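PDB 4XMR: putative methyl-accepting chemotaxis signal transduction protein from Campylobacter jejuni subsp. jejuni serotype O:2, which probably senses amino acids such as isoleucine in a tandem PAS-type sensory domain and passes the signal across the membrane to direct chemotaxis. Local coordinates for residues 118-123 / 144-149; 50-55 / 148-153; 19-24 / 238-243. All blocks are in the same frame, centred on the assembly; numbering follows the deposited sequence. Where two conformers were deposited one is given.

Interaction 1: residues 118-123 / 144-149; sequences EALKTN and SKAIYK
The Lys145 chain leaves its strand with CG anti to the backbone N (chi1 -175°) and then bends at each of its next three torsions, which folds the ammonium group back over to the loop following helix 114-120. There Lys145 NZ gives a weak hydrogen bond to Asn123 O at 3.1 Å, while its salt bridge goes to Glu44 on the long helix 9-48. In the PAS-like (Cache) sensor fold of this domain, the contact sets the end of the short helix 114-120 on strand 139-149 of the antiparallel sheet. The helix comes down through small groups: Ala119 CB lies 3.8 Å from both Ser144 OG and Ala146 N, and the methyl of Ala146 reaches Ala119 O at 3.5 Å. Leu120 adds the branch CD2, 4.1 Å from Ala146 CB, and also packs on Ile153 and Val156 of the neighbouring strand. Ser144 OG, its chi1 of 62° placing it between the backbone N and the carbonyl carbon, is hydrogen-bonded to Trp115 O, so the helix is tied to the strand one turn earlier as well. Trp115 lines the isoleucine pocket, and the Ser144 side chain is about 9 Å from that ligand. Two waters complete the contact. One donates to Ala119 O and accepts from Ala146 N, joining helix and strand backbones. The other, beyond the helix and in the plane of the Tyr148 ring at its edge, is 2.6 Å from Tyr148 OH and donates to Thr122 O at 2.8 Å.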
ATOM      1  N   GLU B 118     -26.540  -4.507   3.173  1.00 20.73           N
ATOM      2  CA  GLU B 118     -25.744  -4.428   4.398  1.00 20.84           C
ATOM      3  C   GLU B 118     -25.321  -3.000   4.728  1.00 18.99           C
ATOM      4  O   GLU B 118     -25.211  -2.632   5.896  1.00 23.32           O
ATOM      5  CB  GLU B 118     -24.538  -5.368   4.336  1.00 22.03           C
ATOM      6  CG  GLU B 118     -24.922  -6.839   4.322  1.00 23.14           C
ATOM      7  CD  GLU B 118     -25.740  -7.232   5.539  1.00 31.12           C
ATOM      8  OE1 GLU B 118     -25.376  -6.818   6.659  1.00 33.71           O
ATOM      9  OE2 GLU B 118     -26.753  -7.942   5.370  1.00 36.53           O
ATOM     10  N   ALA B 119     -25.108  -2.186   3.697  1.00 19.54           N
ATOM     11  CA  ALA B 119     -24.721  -0.794   3.899  1.00 19.08           C
ATOM     12  C   ALA B 119     -25.831  -0.009   4.584  1.00 18.93           C
ATOM     13  O   ALA B 119     -25.563   0.921   5.342  1.00 23.11           O
ATOM     14  CB  ALA B 119     -24.382  -0.139   2.573  1.00 19.04           C
ATOM     15  N   LEU B 120     -27.077  -0.392   4.313  1.00 21.61           N
ATOM     16  CA  LEU B 120     -28.238   0.277   4.895  1.00 24.23           C
ATOM     17  C   LEU B 120     -28.479  -0.150   6.342  1.00 29.38           C
ATOM     18  O   LEU B 120     -29.244   0.495   7.067  1.00 32.72           O
ATOM     19  CB  LEU B 120     -29.490   0.002   4.056  1.00 24.68           C
ATOM     20  CG  LEU B 120     -29.478   0.547   2.625  1.00 24.53           C
ATOM     21  CD1 LEU B 120     -30.713   0.085   1.875  1.00 29.03           C
ATOM     22  CD2 LEU B 120     -29.396   2.064   2.631  1.00 24.37           C
ATOM     23  N   LYS B 121     -27.826  -1.230   6.764  1.00 30.55           N
ATOM     24  CA  LYS B 121     -27.998  -1.746   8.120  1.00 32.16           C
ATOM     25  C   LYS B 121     -26.926  -1.240   9.064  1.00 40.03           C
ATOM     26  O   LYS B 121     -26.956  -1.543  10.258  1.00 50.87           O
ATOM     27  CB  LYS B 121     -27.941  -3.271   8.122  1.00 37.43           C
ATOM     28  CG  LYS B 121     -29.057  -3.939   7.367  1.00 44.09           C
ATOM     29  CD  LYS B 121     -28.839  -5.435   7.343  1.00 45.42           C
ATOM     30  CE  LYS B 121     -29.943  -6.140   6.590  1.00 57.57           C
ATOM     31  NZ  LYS B 121     -29.674  -7.598   6.522  1.00 63.81           N
ATOM     32  N   THR B 122     -25.966  -0.489   8.533  1.00 39.79           N
ATOM     33  CA  THR B 122     -24.831  -0.055   9.336  1.00 32.64           C
ATOM     34  C   THR B 122     -24.356   1.354   9.001  1.00 32.58           C
ATOM     35  O   THR B 122     -24.529   1.841   7.882  1.00 33.90           O
ATOM     36  CB  THR B 122     -23.639  -1.035   9.219  1.00 34.70           C
ATOM     37  OG1 THR B 122     -22.593  -0.617  10.102  1.00 38.22           O
ATOM     38  CG2 THR B 122     -23.103  -1.067   7.792  1.00 32.35           C
ATOM     39  N   ASN B 123     -23.765   1.998  10.000  1.00 35.93           N
ATOM     40  CA  ASN B 123     -23.113   3.285   9.843  1.00 40.26           C
ATOM     41  C   ASN B 123     -21.770   3.086   9.172  1.00 34.02           C
ATOM     42  O   ASN B 123     -21.144   4.031   8.700  1.00 35.91           O
ATOM     43  CB  ASN B 123     -22.881   3.911  11.217  1.00 50.08           C
ATOM     44  CG  ASN B 123     -23.774   5.103  11.477  1.00 54.18           C
ATOM     45  OD1 ASN B 123     -24.737   5.346  10.752  1.00 58.94           O
ATOM     46  ND2 ASN B 123     -23.456   5.857  12.524  1.00 63.55           N
ATOM     47  N   SER B 144     -18.759  -0.792   0.539  1.00 11.58           N
ATOM     48  CA  SER B 144     -19.961  -0.000   0.340  1.00 12.81           C
ATOM     49  C   SER B 144     -20.313   0.841   1.556  1.00 13.47           C
ATOM     50  O   SER B 144     -19.922   0.530   2.689  1.00 14.26           O
ATOM     51  CB  SER B 144     -21.147  -0.866  -0.086  1.00 15.21           C
ATOM     52  OG  SER B 144     -21.463  -1.824   0.911  1.00 15.58           O
ATOM     53  N   LYS B 145     -21.049   1.918   1.310  1.00 12.75           N
ATOM     54  CA  LYS B 145     -21.409   2.839   2.365  1.00 12.79           C
ATOM     55  C   LYS B 145     -22.668   3.578   1.979  1.00 12.68           C
ATOM     56  O   LYS B 145     -22.764   4.116   0.877  1.00 13.05           O
ATOM     57  CB  LYS B 145     -20.280   3.838   2.621  1.00 15.71           C
ATOM     58  CG  LYS B 145     -20.552   4.752   3.803  1.00 22.09           C
ATOM     59  CD  LYS B 145     -19.297   5.017   4.605  1.00 29.13           C
ATOM     60  CE  LYS B 145     -19.598   5.103   6.098  1.00 27.23           C
ATOM     61  NZ  LYS B 145     -20.686   6.072   6.420  1.00 25.20           N
ATOM     62  N   ALA B 146     -23.637   3.610   2.886  1.00 13.28           N
ATOM     63  CA  ALA B 146     -24.851   4.360   2.646  1.00 14.36           C
ATOM     64  C   ALA B 146     -24.515   5.836   2.711  1.00 14.20           C
ATOM     65  O   ALA B 146     -23.813   6.284   3.625  1.00 17.26           O
ATOM     66  CB  ALA B 146     -25.911   4.006   3.677  1.00 16.08           C
ATOM     67  N   ILE B 147     -25.011   6.593   1.739  0.50 13.58           N
ATOM     68  CA  ILE B 147     -24.760   8.024   1.681  0.50 14.88           C
ATOM     69  C   ILE B 147     -25.995   8.766   2.133  0.50 13.45           C
ATOM     70  O   ILE B 147     -27.077   8.571   1.577  0.50 14.88           O
ATOM     71  CB  ILE B 147     -24.439   8.484   0.249  0.50 17.77           C
ATOM     72  CG1 ILE B 147     -23.369   7.584  -0.365  0.50 19.19           C
ATOM     73  CG2 ILE B 147     -24.015   9.953   0.234  0.50 22.42           C
ATOM     74  CD1 ILE B 147     -22.091   7.552   0.428  0.50 22.49           C
ATOM     75  N   TYR B 148     -25.823   9.624   3.131  1.00 14.90           N
ATOM     76  CA  TYR B 148     -26.907  10.453   3.636  1.00 16.65           C
ATOM     77  C   TYR B 148     -26.616  11.919   3.383  1.00 16.89           C
ATOM     78  O   TYR B 148     -25.462  12.346   3.425  1.00 19.27           O
ATOM     79  CB  TYR B 148     -27.089  10.234   5.133  1.00 18.89           C
ATOM     80  CG  TYR B 148     -27.520   8.834   5.463  1.00 17.39           C
ATOM     81  CD1 TYR B 148     -28.870   8.497   5.508  1.00 18.38           C
ATOM     82  CD2 TYR B 148     -26.582   7.841   5.708  1.00 16.41           C
ATOM     83  CE1 TYR B 148     -29.268   7.205   5.793  1.00 20.18           C
ATOM     84  CE2 TYR B 148     -26.970   6.555   5.997  1.00 20.46           C
ATOM     85  CZ  TYR B 148     -28.309   6.245   6.040  1.00 20.81           C
ATOM     86  OH  TYR B 148     -28.677   4.955   6.321  1.00 24.17           O
ATOM     87  N   LYS B 149     -27.673  12.678   3.121  1.00 16.26           N
ATOM     88  CA  LYS B 149     -27.592  14.124   3.002  1.00 16.57           C
ATOM     89  C   LYS B 149     -28.688  14.706   3.883  1.00 14.96           C
ATOM     90  O   LYS B 149     -29.862  14.395   3.698  1.00 14.41           O
ATOM     91  CB  LYS B 149     -27.819  14.562   1.557  1.00 17.73           C
ATOM     92  CG  LYS B 149     -27.743  16.072   1.340  1.00 18.47           C
ATOM     93  CD  LYS B 149     -26.344  16.619   1.611  1.00 17.99           C
ATOM     94  CE  LYS B 149     -26.293  18.118   1.351  1.00 18.72           C
ATOM     95  NZ  LYS B 149     -24.925  18.684   1.483  1.00 17.28           N
TER
HETATM   96  O   HOH W   1     -23.133   2.314   5.460  1.00 20.22           O
HETATM   97  O   HOH W   2     -26.898   3.155   7.080  1.00 29.16           O

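Interaction 2: residues 50-55 / 148-153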
ATOM      1  N   LEU B  50     -22.011  17.745  -1.881  1.00 12.90           N
ATOM      2  CA  LEU B  50     -22.838  18.360  -2.915  1.00 12.34           C
ATOM      3  C   LEU B  50     -24.104  18.914  -2.265  1.00 13.36           C
ATOM      4  O   LEU B  50     -24.583  18.359  -1.276  1.00 14.50           O
ATOM      5  CB  LEU B  50     -23.216  17.341  -3.982  1.00 11.99           C
ATOM      6  CG  LEU B  50     -22.080  16.886  -4.910  1.00 13.69           C
ATOM      7  CD1 LEU B  50     -22.540  15.683  -5.733  1.00 14.07           C
ATOM      8  CD2 LEU B  50     -21.615  18.027  -5.823  1.00 16.27           C
ATOM      9  N   PRO B  51     -24.634  20.017  -2.796  1.00 15.83           N
ATOM     10  CA  PRO B  51     -25.876  20.519  -2.199  1.00 18.16           C
ATOM     11  C   PRO B  51     -27.030  19.526  -2.345  1.00 17.87           C
ATOM     12  O   PRO B  51     -27.054  18.751  -3.305  1.00 18.48           O
ATOM     13  CB  PRO B  51     -26.154  21.813  -2.972  1.00 21.93           C
ATOM     14  CG  PRO B  51     -25.313  21.755  -4.191  1.00 22.63           C
ATOM     15  CD  PRO B  51     -24.143  20.855  -3.898  1.00 19.99           C
ATOM     16  N   TYR B  52     -27.959  19.550  -1.391  1.00 18.85           N
ATOM     17  CA  TYR B  52     -29.078  18.606  -1.355  1.00 18.38           C
ATOM     18  C   TYR B  52     -29.814  18.562  -2.704  1.00 23.20           C
ATOM     19  O   TYR B  52     -30.141  17.485  -3.212  1.00 21.64           O
ATOM     20  CB  TYR B  52     -30.012  18.964  -0.183  1.00 22.54           C
ATOM     21  CG  TYR B  52     -31.178  18.016   0.079  1.00 22.07           C
ATOM     22  CD1 TYR B  52     -32.404  18.219  -0.528  1.00 20.81           C
ATOM     23  CD2 TYR B  52     -31.056  16.947   0.961  1.00 27.70           C
ATOM     24  CE1 TYR B  52     -33.470  17.373  -0.298  1.00 20.01           C
ATOM     25  CE2 TYR B  52     -32.123  16.090   1.208  1.00 28.60           C
ATOM     26  CZ  TYR B  52     -33.332  16.316   0.572  1.00 24.50           C
ATOM     27  OH  TYR B  52     -34.403  15.482   0.797  1.00 31.36           O
ATOM     28  N   GLN B  53     -30.018  19.733  -3.303  1.00 23.51           N
ATOM     29  CA  GLN B  53     -30.706  19.831  -4.591  1.00 27.36           C
ATOM     30  C   GLN B  53     -29.981  19.088  -5.722  1.00 24.66           C
ATOM     31  O   GLN B  53     -30.607  18.640  -6.687  1.00 28.25           O
ATOM     32  CB  GLN B  53     -30.924  21.304  -4.970  1.00 33.60           C
ATOM     33  CG  GLN B  53     -31.687  21.518  -6.273  1.00 47.64           C
ATOM     34  CD  GLN B  53     -33.108  20.984  -6.225  1.00 77.16           C
ATOM     35  OE1 GLN B  53     -33.902  21.367  -5.366  1.00 82.59           O
ATOM     36  NE2 GLN B  53     -33.436  20.096  -7.158  1.00 65.66           N
ATOM     37  N   SER B  54     -28.666  18.954  -5.602  1.00 22.00           N
ATOM     38  CA  SER B  54     -27.873  18.275  -6.621  1.00 21.94           C
ATOM     39  C   SER B  54     -27.953  16.756  -6.484  1.00 20.12           C
ATOM     40  O   SER B  54     -27.478  16.025  -7.357  1.00 20.96           O
ATOM     41  CB  SER B  54     -26.413  18.730  -6.558  1.00 22.60           C
ATOM     42  OG  SER B  54     -26.276  20.098  -6.926  1.00 25.60           O
ATOM     43  N   LEU B  55     -28.570  16.289  -5.398  1.00 19.30           N
ATOM     44  CA  LEU B  55     -28.585  14.866  -5.063  1.00 18.00           C
ATOM     45  C   LEU B  55     -29.964  14.216  -5.160  1.00 22.96           C
ATOM     46  O   LEU B  55     -30.102  13.031  -4.858  1.00 24.03           O
ATOM     47  CB  LEU B  55     -28.036  14.656  -3.648  1.00 16.96           C
ATOM     48  CG  LEU B  55     -26.556  15.000  -3.462  1.00 15.78           C
ATOM     49  CD1 LEU B  55     -26.182  14.960  -1.990  1.00 17.33           C
ATOM     50  CD2 LEU B  55     -25.663  14.058  -4.256  1.00 17.66           C
ATOM     51  N   TYR B 148     -25.823   9.624   3.131  1.00 14.90           N
ATOM     52  CA  TYR B 148     -26.907  10.453   3.636  1.00 16.65           C
ATOM     53  C   TYR B 148     -26.616  11.919   3.383  1.00 16.89           C
ATOM     54  O   TYR B 148     -25.462  12.346   3.425  1.00 19.27           O
ATOM     55  CB  TYR B 148     -27.089  10.234   5.133  1.00 18.89           C
ATOM     56  CG  TYR B 148     -27.520   8.834   5.463  1.00 17.39           C
ATOM     57  CD1 TYR B 148     -28.870   8.497   5.508  1.00 18.38           C
ATOM     58  CD2 TYR B 148     -26.582   7.841   5.708  1.00 16.41           C
ATOM     59  CE1 TYR B 148     -29.268   7.205   5.793  1.00 20.18           C
ATOM     60  CE2 TYR B 148     -26.970   6.555   5.997  1.00 20.46           C
ATOM     61  CZ  TYR B 148     -28.309   6.245   6.040  1.00 20.81           C
ATOM     62  OH  TYR B 148     -28.677   4.955   6.321  1.00 24.17           O
ATOM     63  N   LYS B 149     -27.673  12.678   3.121  1.00 16.26           N
ATOM     64  CA  LYS B 149     -27.592  14.124   3.002  1.00 16.57           C
ATOM     65  C   LYS B 149     -28.688  14.706   3.883  1.00 14.96           C
ATOM     66  O   LYS B 149     -29.862  14.395   3.698  1.00 14.41           O
ATOM     67  CB  LYS B 149     -27.819  14.562   1.557  1.00 17.73           C
ATOM     68  CG  LYS B 149     -27.743  16.072   1.340  1.00 18.47           C
ATOM     69  CD  LYS B 149     -26.344  16.619   1.611  1.00 17.99           C
ATOM     70  CE  LYS B 149     -26.293  18.118   1.351  1.00 18.72           C
ATOM     71  NZ  LYS B 149     -24.925  18.684   1.483  1.00 17.28           N
ATOM     72  N   ASP B 150     -28.305  15.531   4.856  1.00 14.15           N
ATOM     73  CA  ASP B 150     -29.249  16.110   5.803  1.00 13.90           C
ATOM     74  C   ASP B 150     -30.104  15.016   6.435  1.00 17.05           C
ATOM     75  O   ASP B 150     -31.306  15.187   6.650  1.00 17.63           O
ATOM     76  CB  ASP B 150     -30.116  17.174   5.129  1.00 14.58           C
ATOM     77  CG  ASP B 150     -29.313  18.387   4.702  1.00 14.89           C
ATOM     78  OD1 ASP B 150     -28.066  18.339   4.782  1.00 15.79           O
ATOM     79  OD2 ASP B 150     -29.917  19.390   4.268  1.00 15.88           O
ATOM     80  N   GLY B 151     -29.468  13.881   6.716  1.00 17.21           N
ATOM     81  CA  GLY B 151     -30.122  12.766   7.370  1.00 17.47           C
ATOM     82  C   GLY B 151     -30.961  11.865   6.481  1.00 17.73           C
ATOM     83  O   GLY B 151     -31.540  10.885   6.963  1.00 20.41           O
ATOM     84  N   LYS B 152     -31.024  12.185   5.192  1.00 17.03           N
ATOM     85  CA  LYS B 152     -31.856  11.438   4.252  1.00 17.82           C
ATOM     86  C   LYS B 152     -31.010  10.557   3.347  1.00 16.10           C
ATOM     87  O   LYS B 152     -29.998  10.998   2.804  1.00 16.52           O
ATOM     88  CB  LYS B 152     -32.691  12.400   3.405  1.00 21.55           C
ATOM     89  CG  LYS B 152     -33.472  13.419   4.229  1.00 28.30           C
ATOM     90  CD  LYS B 152     -34.970  13.155   4.205  1.00 33.59           C
ATOM     91  CE  LYS B 152     -35.690  14.036   5.218  1.00 37.66           C
ATOM     92  NZ  LYS B 152     -37.107  14.320   4.853  1.00 38.07           N
ATOM     93  N   ILE B 153     -31.423   9.306   3.184  1.00 16.44           N
ATOM     94  CA  ILE B 153     -30.692   8.381   2.337  1.00 16.49           C
ATOM     95  C   ILE B 153     -30.722   8.847   0.885  1.00 15.38           C
ATOM     96  O   ILE B 153     -31.779   9.163   0.336  1.00 19.54           O
ATOM     97  CB  ILE B 153     -31.237   6.928   2.470  1.00 18.52           C
ATOM     98  CG1 ILE B 153     -30.372   5.949   1.684  1.00 19.55           C
ATOM     99  CG2 ILE B 153     -32.707   6.831   2.045  1.00 24.82           C
ATOM    100  CD1 ILE B 153     -28.973   5.812   2.238  1.00 20.69           C
TER
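Lys149 NZ is gripped by two backbone carbonyls, Leu50 O at 2.8 Å and Ala48 O at the end of helix 9-48. Lys149 thereby fastens the beta hairpin of strands 139-149 and 152-162 to the loop that joins the long helix to helix 58-76 in the PAS-like sensor domain. The hairpin closes with a type I' turn from Lys149 to Lys152; Asp150 and Gly151 at its corners both have positive phi, and the backbones of Lys149 and Lys152 bond to each other in both directions. At Leu50 O the ammonium group sits above the carbonyl plane, 36° out of it, with a C=O...N angle of 142°. The lysine is extended apart from one bend at chi2 (65°), and its aliphatic part runs between two side chains of the loop. On one flank, Lys149 CG comes to the edge of the Tyr52 ring, near its plane, 3.4 Å from Tyr52 CD2. On another, Leu55 CD1 meets the same Lys149 CG at 3.8 Å, the two side chains crossing at about a right angle. Leu55 then continues inward onto Val65 of helix 58-76 and Ile154 of the sheet. With CG anti to its backbone N, Tyr52 sends its ring along the turn, where Lys149 O lies in the ring plane, 3.8 Å from Tyr52 CE2. Within the loop, Ser54 N bonds to Pro51 O and Leu55 N to Tyr52 O, which draws the chain back on itself after Pro51. Farthest along the ring, the phenol oxygen of Tyr52 reaches the aliphatic chain of Lys152, with Tyr52 OH 4.1 Å from Lys152 CG.

Interaction 3: residues 19-24 / 238-243; sequences TDLLKV and ACITES
This is a buried helix-on-strand contact of apolar side chains, in which the long helix 9-48 lies against strand 236-243, the middle strand of the five-stranded sheet remote from the isoleucine pocket. The axes of the two short segments pass 8.2 Å apart, with their N-to-C directions at 145°, and no hydrogen bond crosses between them. Two successive leucines of the helix meet the side chains that Ala238 and Ile240 send from one face of the strand. Leu22 holds CG anti to its backbone N (chi1 180°), which carries CD1 over the strand backbone: Leu22 CD1 is 3.7 Å from Ala238 O and equally near Cys239 C, and it also touches the methyl of Ala238 at 4.0 Å. Ile240 answers with both of its branches. Its CG2 packs 3.9 Å from Leu22 CB, while the longer arm, with CG1 anti to the backbone N (chi1 -168°), brings Ile240 CD1 to 3.7 Å from Leu21 CB. Cys239, between these two residues, points away from the helix and forms the disulfide with Cys230 of strand 224-233, a covalent link between neighbouring strands. Leu21 faces two ways, since it also packs on Asp20 of the second subunit, so the helix serves the sheet and the dimer together. Ile240 also touches Thr177 of the adjoining strand 177-180. A long N-terminal helix laid along an antiparallel sheet in this manner is characteristic of the PAS-like modules of tandem PAS (double Cache) chemoreceptor sensory domains.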
ATOM      1  N   THR B  19       7.378 -16.265  12.209  1.00 12.50           N
ATOM      2  CA  THR B  19       6.370 -15.396  12.813  1.00 13.29           C
ATOM      3  C   THR B  19       6.426 -14.004  12.187  1.00 12.13           C
ATOM      4  O   THR B  19       5.391 -13.428  11.842  1.00 13.25           O
ATOM      5  CB  THR B  19       6.586 -15.280  14.324  1.00 13.76           C
ATOM      6  OG1 THR B  19       6.442 -16.575  14.907  1.00 14.85           O
ATOM      7  CG2 THR B  19       5.561 -14.349  14.957  1.00 18.53           C
ATOM      8  N   ASP B  20       7.635 -13.476  12.025  1.00 13.18           N
ATOM      9  CA  ASP B  20       7.801 -12.169  11.390  1.00 13.97           C
ATOM     10  C   ASP B  20       7.255 -12.151   9.968  1.00 13.51           C
ATOM     11  O   ASP B  20       6.593 -11.197   9.550  1.00 13.37           O
ATOM     12  CB  ASP B  20       9.274 -11.759  11.362  1.00 15.57           C
ATOM     13  CG  ASP B  20       9.811 -11.379  12.729  1.00 18.78           C
ATOM     14  OD1 ASP B  20       9.012 -11.118  13.649  1.00 24.60           O
ATOM     15  OD2 ASP B  20      11.049 -11.329  12.866  1.00 25.96           O
ATOM     16  N   LEU B  21       7.538 -13.196   9.207  1.00 13.25           N
ATOM     17  CA  LEU B  21       7.044 -13.235   7.833  1.00 13.08           C
ATOM     18  C   LEU B  21       5.531 -13.394   7.762  1.00 10.79           C
ATOM     19  O   LEU B  21       4.879 -12.780   6.907  1.00 12.08           O
ATOM     20  CB  LEU B  21       7.761 -14.305   7.010  1.00 12.69           C
ATOM     21  CG  LEU B  21       9.273 -14.105   6.908  1.00 15.16           C
ATOM     22  CD1 LEU B  21       9.829 -15.123   5.954  1.00 16.80           C
ATOM     23  CD2 LEU B  21       9.638 -12.688   6.479  1.00 21.62           C
ATOM     24  N   LEU B  22       4.959 -14.194   8.649  1.00 11.41           N
ATOM     25  CA  LEU B  22       3.511 -14.281   8.713  1.00 11.33           C
ATOM     26  C   LEU B  22       2.899 -12.909   9.002  1.00 11.18           C
ATOM     27  O   LEU B  22       1.899 -12.522   8.377  1.00 12.53           O
ATOM     28  CB  LEU B  22       3.086 -15.314   9.761  1.00 11.43           C
ATOM     29  CG  LEU B  22       1.575 -15.490   9.922  1.00 12.09           C
ATOM     30  CD1 LEU B  22       0.913 -15.892   8.606  1.00 14.13           C
ATOM     31  CD2 LEU B  22       1.296 -16.541  10.999  1.00 15.10           C
ATOM     32  N   LYS B  23       3.517 -12.159   9.911  1.00 11.87           N
ATOM     33  CA  LYS B  23       3.014 -10.832  10.257  1.00 13.28           C
ATOM     34  C   LYS B  23       3.095  -9.873   9.065  1.00 11.67           C
ATOM     35  O   LYS B  23       2.226  -9.018   8.907  1.00 12.58           O
ATOM     36  CB  LYS B  23       3.727 -10.254  11.482  1.00 17.88           C
ATOM     37  CG  LYS B  23       3.072  -8.958  11.990  1.00 21.17           C
ATOM     38  CD  LYS B  23       3.593  -8.496  13.331  1.00 27.71           C
ATOM     39  CE  LYS B  23       2.931  -7.186  13.733  1.00 30.76           C
ATOM     40  NZ  LYS B  23       1.438  -7.285  13.737  1.00 30.96           N
ATOM     41  N   VAL B  24       4.109 -10.016   8.210  1.00 11.20           N
ATOM     42  CA  VAL B  24       4.154  -9.186   6.999  1.00 10.86           C
ATOM     43  C   VAL B  24       2.930  -9.452   6.122  1.00 11.09           C
ATOM     44  O   VAL B  24       2.345  -8.516   5.553  1.00 12.10           O
ATOM     45  CB  VAL B  24       5.449  -9.425   6.199  1.00 11.78           C
ATOM     46  CG1 VAL B  24       5.388  -8.712   4.840  1.00 12.80           C
ATOM     47  CG2 VAL B  24       6.656  -8.956   6.993  1.00 12.85           C
ATOM     48  N   ALA B 238      -4.582 -16.316   7.512  1.00 11.86           N
ATOM     49  CA  ALA B 238      -3.250 -16.222   6.929  1.00 11.29           C
ATOM     50  C   ALA B 238      -2.375 -17.305   7.532  1.00 10.34           C
ATOM     51  O   ALA B 238      -2.367 -17.489   8.745  1.00 12.05           O
ATOM     52  CB  ALA B 238      -2.638 -14.847   7.179  1.00 11.88           C
ATOM     53  N   CYS B 239      -1.621 -17.996   6.685  1.00  9.66           N
ATOM     54  CA  CYS B 239      -0.729 -19.064   7.145  1.00 11.11           C
ATOM     55  C   CYS B 239       0.665 -18.937   6.549  1.00 10.00           C
ATOM     56  O   CYS B 239       0.851 -18.335   5.475  1.00 11.29           O
ATOM     57  CB  CYS B 239      -1.271 -20.431   6.727  1.00 12.90           C
ATOM     58  SG  CYS B 239      -2.890 -20.873   7.389  1.00 14.91           S
ATOM     59  N   ILE B 240       1.635 -19.520   7.245  1.00 10.18           N
ATOM     60  CA  ILE B 240       2.970 -19.739   6.710  1.00 10.23           C
ATOM     61  C   ILE B 240       3.339 -21.187   7.009  1.00 10.77           C
ATOM     62  O   ILE B 240       3.064 -21.703   8.105  1.00 12.23           O
ATOM     63  CB  ILE B 240       3.992 -18.739   7.311  1.00 10.46           C
ATOM     64  CG1 ILE B 240       5.300 -18.776   6.529  1.00 12.14           C
ATOM     65  CG2 ILE B 240       4.203 -18.971   8.819  1.00 12.05           C
ATOM     66  CD1 ILE B 240       6.231 -17.626   6.872  1.00 12.49           C
ATOM     67  N   THR B 241       3.917 -21.876   6.035  1.00 10.85           N
ATOM     68  CA  THR B 241       4.346 -23.244   6.282  1.00 10.69           C
ATOM     69  C   THR B 241       5.696 -23.503   5.640  1.00 10.91           C
ATOM     70  O   THR B 241       6.083 -22.819   4.679  1.00 12.59           O
ATOM     71  CB  THR B 241       3.347 -24.307   5.758  1.00 12.67           C
ATOM     72  OG1 THR B 241       3.366 -24.330   4.323  1.00 13.83           O
ATOM     73  CG2 THR B 241       1.931 -24.049   6.258  1.00 14.38           C
ATOM     74  N   GLU B 242       6.400 -24.493   6.181  1.00 12.81           N
ATOM     75  CA  GLU B 242       7.686 -24.891   5.649  1.00 13.58           C
ATOM     76  C   GLU B 242       7.878 -26.383   5.847  1.00 13.33           C
ATOM     77  O   GLU B 242       7.325 -26.971   6.774  1.00 15.49           O
ATOM     78  CB  GLU B 242       8.812 -24.135   6.362  1.00 17.84           C
ATOM     79  CG  GLU B 242      10.186 -24.346   5.758  1.00 21.68           C
ATOM     80  CD  GLU B 242      10.237 -24.029   4.265  1.00 28.28           C
ATOM     81  OE1 GLU B 242       9.878 -24.905   3.446  1.00 30.20           O
ATOM     82  OE2 GLU B 242      10.649 -22.907   3.907  1.00 33.69           O
ATOM     83  N   SER B 243       8.661 -26.999   4.973  1.00 14.64           N
ATOM     84  CA  SER B 243       9.054 -28.391   5.160  1.00 16.17           C
ATOM     85  C   SER B 243       9.821 -28.575   6.469  1.00 13.26           C
ATOM     86  O   SER B 243      10.677 -27.754   6.816  1.00 14.92           O
ATOM     87  CB  SER B 243       9.944 -28.837   4.004  1.00 20.24           C
ATOM     88  OG  SER B 243      10.547 -30.079   4.280  1.00 28.51           O
TER

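Overall arrangement
Interactions 1 and 2 belong to the same module and, with centres 13 Å apart, share Tyr148 and Lys149 on strand 139-149. They meet through Ile153, whose CD1 lies 3.8 Å from both Leu120 CD2 and Ala146 CB. Interaction 1 is beside the ligand pocket; interaction 2 holds the hairpin end of the same sheet to the loop after the long helix. Interaction 3 lies on the opposite side of the chain's centre, in the other sheet, its nearest atoms about 22 Å from interaction 1 and about 32 Å from interaction 2. Helix 9-48 connects them: it packs at 19-24, supplies Glu44 to Lys145, and ends at Ala48 beside Lys149.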